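Local coordinates for YcgJ protein (Bacillus subtilis, PDB 1XXL) that is of unknown function but probably acts as a methyltransferase that uses S-adenosyl-L-methionine as its methyl donor, at residues D102-V107 / F161-L166; D117-L122 / L231-K236; T211-L216 / S224-A229. All blocks are in the same frame, centred on the assembly; numbering follows the deposited sequence.

Contacts 1 and 2 are neighbours, their centres about 12 Å apart. Their segments alternate along the chain (102-107, 117-122, 161-166, 231-236), and they touch where Phe161 CE2 lies 3.5 Å from Gly234 CA, so contact 1 packs a pair of helix ends against the sheet to which contact 2 belongs. Contact 3 stands apart, its centre about 27 Å from that of contact 2 and 29 Å from that of contact 1. Along the chain, both its segments come after contact 1 and before segment 231-236. Strand 222-236 nevertheless serves contacts 2 and 3, running from the hairpin it forms with strand 215-216 into the methyltransferase sheet and so tying the outlying helices to the Rossmann-like domain.

Contact 1: D102-V107 / F161-L166; sequences DVRKAV and FSANQL
The Phe161 ring meets Val107 obliquely, Val107 CG1 lying 4.5 Å from Phe161 CD1, and one face of the ring is taken by Leu166, whose CD1 stands over the ring centre. The Arg104 guanidinium is also approached obliquely, by the methyl group of Ala163, which lies beside NH2. These groups lie where the first turns of helix 103-113, part of the Rossmann-like methyltransferase domain, face the end of helix 154-163, which closes in a Schellman motif. Gln165 is the C-prime residue, with a positive phi of 59°, and the reversal of the chain there turns Leu166 back toward the valine, Leu166 CD1 to Val107 CG1 being 4.2 Å. Val107 serves several partners through one branch, because CG1 is placed opposite its backbone N (chi1 176°) and reaches Phe161, Leu166 and the amide of Asn164. That amide passes slantwise by the valine, with Asn164 ND2 3.6 Å from Val107 CG1.

Polar groups meet beside this apolar patch. Asn164 ND2 bonds to Met160 O, one helical turn back, and to a water at 2.8 Å. The same water donates to Arg104 O and accepts a weak bond from Arg104 NE, which the bends at chi2 and chi3 bring round to it, so it links the two segments where no direct hydrogen bond does. Trp157 and Met160 extend the packing against Val103, while Asp102 N bonds to Glu79, a probable S-adenosyl-L-methionine ligand. Within the Schellman turn Phe161 O takes two donors from opposite faces of its carbonyl plane: Leu166 N at 2.9 Å and Asn164 N at 3.1 Å.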
# COMPACT_ATOMS: atom_id res chain seq x y z
N ASP A 102 10.68 -3.28 7.65
CA ASP A 102 10.48 -2.86 9.04
C ASP A 102 9.46 -1.72 9.09
O ASP A 102 9.81 -0.54 9.11
CB ASP A 102 11.83 -2.47 9.69
CG ASP A 102 11.74 -2.21 11.19
OD1 ASP A 102 10.63 -2.12 11.76
OD2 ASP A 102 12.81 -2.08 11.80
N VAL A 103 8.20 -2.10 9.13
CA VAL A 103 7.10 -1.14 9.06
C VAL A 103 7.12 -0.15 10.24
O VAL A 103 6.84 1.04 10.06
CB VAL A 103 5.71 -1.84 8.88
CG1 VAL A 103 5.38 -2.80 10.05
CG2 VAL A 103 4.62 -0.81 8.69
N ARG A 104 7.52 -0.62 11.43
CA ARG A 104 7.62 0.25 12.60
C ARG A 104 8.62 1.41 12.39
O ARG A 104 8.34 2.54 12.74
CB ARG A 104 8.04 -0.56 13.84
CG ARG A 104 6.96 -1.46 14.45
CD ARG A 104 5.82 -0.69 15.11
NE ARG A 104 6.19 0.45 15.98
CZ ARG A 104 5.51 0.88 17.05
NH1 ARG A 104 4.42 0.27 17.50
NH2 ARG A 104 5.99 1.92 17.72
N LYS A 105 9.78 1.10 11.83
CA LYS A 105 10.76 2.11 11.45
C LYS A 105 10.27 3.00 10.29
O LYS A 105 10.52 4.19 10.28
CB LYS A 105 12.10 1.43 11.13
CG LYS A 105 13.25 2.37 10.72
CD LYS A 105 13.39 3.62 11.63
CE LYS A 105 14.80 4.21 11.55
NZ LYS A 105 15.01 5.25 12.61
N ALA A 106 9.54 2.42 9.32
CA ALA A 106 8.93 3.19 8.21
C ALA A 106 8.01 4.32 8.74
O ALA A 106 8.14 5.47 8.35
CB ALA A 106 8.17 2.27 7.26
N VAL A 107 7.09 3.98 9.65
CA VAL A 107 6.15 4.94 10.22
C VAL A 107 6.86 6.01 11.02
O VAL A 107 6.44 7.17 11.02
CB VAL A 107 5.08 4.27 11.13
CG1 VAL A 107 4.17 5.33 11.78
CG2 VAL A 107 4.24 3.30 10.30
N PHE A 161 0.63 4.43 14.83
CA PHE A 161 0.33 5.85 14.69
C PHE A 161 0.43 6.55 16.03
O PHE A 161 1.05 7.61 16.13
CB PHE A 161 -1.05 6.07 14.10
CG PHE A 161 -1.09 5.98 12.60
CD1 PHE A 161 -0.28 5.09 11.91
CD2 PHE A 161 -1.98 6.76 11.89
CE1 PHE A 161 -0.36 5.01 10.52
CE2 PHE A 161 -2.07 6.66 10.50
CZ PHE A 161 -1.26 5.79 9.82
N SER A 162 -0.16 5.94 17.06
CA SER A 162 -0.10 6.48 18.41
C SER A 162 1.32 6.61 18.92
O SER A 162 1.64 7.60 19.57
CB SER A 162 -0.95 5.64 19.37
OG SER A 162 -1.30 6.38 20.52
N ALA A 163 2.17 5.61 18.64
CA ALA A 163 3.58 5.64 19.01
C ALA A 163 4.38 6.80 18.40
O ALA A 163 5.43 7.17 18.92
CB ALA A 163 4.25 4.33 18.65
N ASN A 164 3.87 7.37 17.32
CA ASN A 164 4.54 8.38 16.51
C ASN A 164 3.76 9.68 16.41
O ASN A 164 4.02 10.48 15.54
CB ASN A 164 4.83 7.80 15.13
CG ASN A 164 5.91 6.74 15.16
OD1 ASN A 164 7.07 7.06 15.30
ND2 ASN A 164 5.53 5.47 15.06
N GLN A 165 2.81 9.87 17.32
CA GLN A 165 2.05 11.10 17.47
C GLN A 165 1.28 11.46 16.19
O GLN A 165 1.08 12.65 15.88
CB GLN A 165 2.94 12.23 17.97
CG GLN A 165 3.32 12.09 19.46
CD GLN A 165 4.11 10.85 19.76
OE1 GLN A 165 3.70 9.99 20.57
NE2 GLN A 165 5.24 10.73 19.09
N LEU A 166 0.83 10.43 15.48
CA LEU A 166 -0.15 10.61 14.40
C LEU A 166 -1.55 10.31 14.90
O LEU A 166 -1.79 9.25 15.49
CB LEU A 166 0.17 9.70 13.21
CG LEU A 166 1.62 9.68 12.72
CD1 LEU A 166 1.81 8.75 11.53
CD2 LEU A 166 2.05 11.09 12.39
O HOH W 1 7.06 3.09 15.04

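Contact 2: D117-L122 / L231-K236; sequences DGRFLL and LIQGIK
Leu122 and Ile232 exchange both of their backbone hydrogen bonds, Ile232 N to Leu122 O at 2.8 Å and Leu122 N to Ile232 O at 2.9 Å. Phe120 and Gly234 form the next such pair, so in each of these residues N-H and C=O alike are used. Glycine suits its place: a side chain there would start close to Phe120 CB. Lys236 N then donates to Gly118 O, and Asp117 N to Lys236 O in a more bent bond (144° at the hydrogen). Strands 118-125 and 222-236 thus run antiparallel, the latter being the reversed strand characteristic of the class I methyltransferase sheet. At the non-hydrogen-bonded positions, Arg119 and Leu121 turn their backbone polar groups to strand 88-94 on the other side. On the far side of strand 222-236, the backbone of Leu231 bonds to that of Ile171 in strand 166-179.

Among the side chains, Arg119 NH1 donates to Gln233 OE1 at 2.8 Å. The oxygen sits in the guanidinium plane, whereas the nitrogen lies above the amide plane, 36° out of it, and the two planes are 43° apart. A water accepts from both Arg119 NH1 and Gln233 NE2. Lys236, extended throughout, carries NZ away to a salt bridge with Asp86 and to the carbonyls of Ala111 and Leu114. Asp117 OD1 pairs with Arg237. On the side of the sheet that carries Phe120, Leu122 CD2 rests 4.0 Å from Ile232 CD1, and both side chains touch Trp157.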
# COMPACT_ATOMS: atom_id res chain seq x y z
N ASP A 117 0.77 18.80 11.48
CA ASP A 117 -0.55 18.82 10.90
C ASP A 117 -0.59 18.38 9.43
O ASP A 117 -1.61 18.50 8.79
CB ASP A 117 -1.22 20.19 11.11
CG ASP A 117 -1.18 20.64 12.57
OD1 ASP A 117 -1.51 19.81 13.46
OD2 ASP A 117 -0.77 21.79 12.84
N GLY A 118 0.51 17.82 8.92
CA GLY A 118 0.54 17.22 7.60
C GLY A 118 -0.23 15.91 7.59
O GLY A 118 -0.50 15.33 8.66
N ARG A 119 -0.53 15.43 6.38
CA ARG A 119 -1.34 14.21 6.15
C ARG A 119 -0.55 13.03 5.59
O ARG A 119 0.12 13.15 4.57
CB ARG A 119 -2.42 14.48 5.10
CG ARG A 119 -3.61 15.23 5.57
CD ARG A 119 -4.50 15.65 4.35
NE ARG A 119 -5.18 16.90 4.67
CZ ARG A 119 -6.32 16.98 5.34
NH1 ARG A 119 -6.97 15.90 5.71
NH2 ARG A 119 -6.84 18.18 5.61
N PHE A 120 -0.66 11.89 6.26
CA PHE A 120 -0.17 10.61 5.76
C PHE A 120 -1.37 9.82 5.27
O PHE A 120 -2.31 9.55 6.03
CB PHE A 120 0.54 9.83 6.88
CG PHE A 120 1.04 8.46 6.49
CD1 PHE A 120 1.58 8.21 5.23
CD2 PHE A 120 1.02 7.43 7.42
CE1 PHE A 120 2.04 6.94 4.89
CE2 PHE A 120 1.49 6.17 7.09
CZ PHE A 120 2.01 5.93 5.83
N LEU A 121 -1.35 9.47 3.99
CA LEU A 121 -2.44 8.75 3.35
C LEU A 121 -1.95 7.37 3.00
O LEU A 121 -1.10 7.19 2.11
CB LEU A 121 -2.92 9.51 2.11
CG LEU A 121 -3.43 10.91 2.42
CD1 LEU A 121 -3.63 11.68 1.17
CD2 LEU A 121 -4.72 10.89 3.21
N LEU A 122 -2.48 6.38 3.71
CA LEU A 122 -2.02 5.02 3.62
C LEU A 122 -3.13 4.14 3.10
O LEU A 122 -4.18 4.04 3.73
CB LEU A 122 -1.58 4.59 5.03
CG LEU A 122 -1.27 3.13 5.27
CD1 LEU A 122 -0.03 2.73 4.51
CD2 LEU A 122 -1.12 2.87 6.77
N LEU A 231 -8.31 2.92 3.35
CA LEU A 231 -7.53 4.15 3.38
C LEU A 231 -7.55 4.65 4.79
O LEU A 231 -8.63 4.91 5.37
CB LEU A 231 -8.09 5.24 2.46
CG LEU A 231 -7.48 6.65 2.67
CD1 LEU A 231 -5.99 6.66 2.41
CD2 LEU A 231 -8.16 7.69 1.76
N ILE A 232 -6.35 4.77 5.35
CA ILE A 232 -6.14 5.34 6.66
C ILE A 232 -5.50 6.71 6.44
O ILE A 232 -4.59 6.86 5.62
CB ILE A 232 -5.16 4.46 7.49
CG1 ILE A 232 -5.80 3.13 7.85
CG2 ILE A 232 -4.70 5.17 8.76
CD1 ILE A 232 -4.78 2.05 8.09
N GLN A 233 -5.99 7.70 7.18
CA GLN A 233 -5.34 9.00 7.27
C GLN A 233 -4.67 9.17 8.63
O GLN A 233 -5.32 9.01 9.68
CB GLN A 233 -6.32 10.13 7.02
CG GLN A 233 -5.66 11.51 7.00
CD GLN A 233 -6.56 12.60 6.44
OE1 GLN A 233 -6.24 13.23 5.44
NE2 GLN A 233 -7.67 12.84 7.08
N GLY A 234 -3.38 9.48 8.59
CA GLY A 234 -2.63 9.98 9.76
C GLY A 234 -2.42 11.48 9.70
O GLY A 234 -2.11 12.05 8.64
N ILE A 235 -2.63 12.17 10.82
CA ILE A 235 -2.30 13.58 10.90
C ILE A 235 -1.29 13.77 12.04
O ILE A 235 -1.51 13.30 13.18
CB ILE A 235 -3.57 14.48 11.10
CG1 ILE A 235 -4.47 14.39 9.86
CG2 ILE A 235 -3.16 15.94 11.30
CD1 ILE A 235 -5.81 14.95 10.03
N LYS A 236 -0.18 14.44 11.72
CA LYS A 236 0.89 14.68 12.69
C LYS A 236 0.46 15.73 13.74
O LYS A 236 0.16 16.87 13.42
CB LYS A 236 2.17 15.12 11.98
CG LYS A 236 3.37 15.34 12.92
CD LYS A 236 4.63 15.49 12.10
CE LYS A 236 5.88 15.73 12.93
NZ LYS A 236 7.08 15.83 12.07
O HOH W 2 -9.94 14.87 6.48

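Contact 3: T211-L216 / S224-A229; sequences TFCITL and SFCLKA
Thr215 and Ser224 form an antiparallel hydrogen-bonded pair, with Thr215 N to Ser224 O at 2.9 Å and Ser224 N to Thr215 O at 3.2 Å. A third backbone bond, Cys226 N to Phe212 O, is nearly straight at the hydrogen (170°), though its donor stands well above the carbonyl plane. The chain leaves helix 206-211 through a Schellman motif with Cys213 as C-prime residue, then enters the beta hairpin at Thr215.

One side chain adds a polar tie: Lys228, bent at chi2 and chi3, brings NZ to 3.2 Å from Thr211 O, in the carbonyl plane, and also to Asn175 OD1. A methionine in its place would probably leave both the helix-end carbonyl of Thr211 and Asn175 OD1 without this donor.

A polar-aromatic contact puts Cys226 O at the edge of the Phe212 ring, in its plane.

Among the apolar contacts, Cys213 CB lies 3.8 Å from Cys226 SG, the two sulfurs being unbonded, and Ile214 CG1 lies 4.2 Å from Phe225 CB. Thr211 CG2 stands over one face of the Phe212 ring.

Around the hairpin, Phe212 and Phe225 pack on helix 131-144, Ile214 on helix 191-202, and strand 166-179 pairs with Phe225, Leu227 and Ala229.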
# COMPACT_ATOMS: atom_id res chain seq x y z
N THR A 211 -14.93 -14.41 5.30
CA THR A 211 -14.18 -13.16 5.39
C THR A 211 -13.55 -12.78 4.05
O THR A 211 -13.57 -11.62 3.67
CB THR A 211 -13.06 -13.27 6.45
OG1 THR A 211 -13.67 -13.50 7.74
CG2 THR A 211 -12.22 -12.00 6.51
N PHE A 212 -12.99 -13.75 3.34
CA PHE A 212 -12.26 -13.46 2.11
C PHE A 212 -13.03 -13.83 0.83
O PHE A 212 -12.44 -13.93 -0.23
CB PHE A 212 -10.85 -14.11 2.13
CG PHE A 212 -10.01 -13.65 3.30
CD1 PHE A 212 -9.55 -12.35 3.36
CD2 PHE A 212 -9.73 -14.51 4.36
CE1 PHE A 212 -8.80 -11.93 4.42
CE2 PHE A 212 -8.98 -14.08 5.43
CZ PHE A 212 -8.51 -12.80 5.46
N CYS A 213 -14.35 -14.05 0.96
CA CYS A 213 -15.25 -14.19 -0.18
C CYS A 213 -14.71 -15.17 -1.21
O CYS A 213 -14.63 -14.86 -2.40
CB CYS A 213 -15.47 -12.84 -0.83
SG CYS A 213 -16.02 -11.57 0.31
N ILE A 214 -14.36 -16.36 -0.76
CA ILE A 214 -13.69 -17.34 -1.60
C ILE A 214 -14.70 -18.03 -2.51
O ILE A 214 -15.68 -18.62 -2.05
CB ILE A 214 -12.90 -18.36 -0.75
CG1 ILE A 214 -11.78 -17.65 -0.00
CG2 ILE A 214 -12.26 -19.45 -1.63
CD1 ILE A 214 -10.99 -18.59 0.98
N THR A 215 -14.46 -17.93 -3.81
CA THR A 215 -15.30 -18.59 -4.81
C THR A 215 -14.42 -19.59 -5.58
O THR A 215 -13.34 -19.24 -6.03
CB THR A 215 -15.96 -17.56 -5.75
OG1 THR A 215 -16.82 -16.69 -4.99
CG2 THR A 215 -16.82 -18.26 -6.81
N LEU A 216 -14.92 -20.83 -5.69
CA LEU A 216 -14.21 -21.95 -6.33
C LEU A 216 -15.09 -22.69 -7.35
O LEU A 216 -16.31 -22.71 -7.21
CB LEU A 216 -13.78 -22.98 -5.25
CG LEU A 216 -13.04 -22.44 -4.01
CD1 LEU A 216 -12.88 -23.51 -2.96
CD2 LEU A 216 -11.71 -21.89 -4.41
N SER A 224 -12.26 -16.62 -7.51
CA SER A 224 -12.08 -15.28 -6.97
C SER A 224 -12.00 -15.29 -5.45
O SER A 224 -12.36 -16.26 -4.79
CB SER A 224 -13.23 -14.37 -7.44
OG SER A 224 -14.48 -14.84 -6.98
N PHE A 225 -11.50 -14.18 -4.92
CA PHE A 225 -11.54 -13.93 -3.47
C PHE A 225 -11.43 -12.43 -3.26
O PHE A 225 -11.20 -11.70 -4.22
CB PHE A 225 -10.44 -14.72 -2.72
CG PHE A 225 -9.03 -14.40 -3.16
CD1 PHE A 225 -8.30 -13.39 -2.54
CD2 PHE A 225 -8.41 -15.14 -4.17
CE1 PHE A 225 -7.00 -13.11 -2.94
CE2 PHE A 225 -7.11 -14.87 -4.55
CZ PHE A 225 -6.41 -13.84 -3.95
N CYS A 226 -11.61 -11.98 -2.03
CA CYS A 226 -11.45 -10.58 -1.71
C CYS A 226 -10.43 -10.40 -0.62
O CYS A 226 -10.39 -11.16 0.34
CB CYS A 226 -12.77 -9.96 -1.24
SG CYS A 226 -14.04 -9.75 -2.53
N LEU A 227 -9.64 -9.35 -0.77
CA LEU A 227 -8.76 -8.87 0.26
C LEU A 227 -9.49 -7.73 0.99
O LEU A 227 -10.47 -7.19 0.48
CB LEU A 227 -7.46 -8.38 -0.35
CG LEU A 227 -6.23 -9.30 -0.46
CD1 LEU A 227 -6.45 -10.78 -0.26
CD2 LEU A 227 -5.41 -9.03 -1.69
N LYS A 228 -9.03 -7.41 2.20
CA LYS A 228 -9.59 -6.30 2.99
C LYS A 228 -8.74 -5.06 2.81
O LYS A 228 -7.57 -5.05 3.21
CB LYS A 228 -9.63 -6.67 4.47
CG LYS A 228 -10.11 -8.07 4.79
CD LYS A 228 -11.41 -8.42 4.12
CE LYS A 228 -12.57 -7.80 4.79
NZ LYS A 228 -13.82 -8.55 4.36
N ALA A 229 -9.31 -4.01 2.24
CA ALA A 229 -8.56 -2.81 1.89
C ALA A 229 -9.06 -1.65 2.69
O ALA A 229 -10.22 -1.65 3.12
CB ALA A 229 -8.70 -2.52 0.42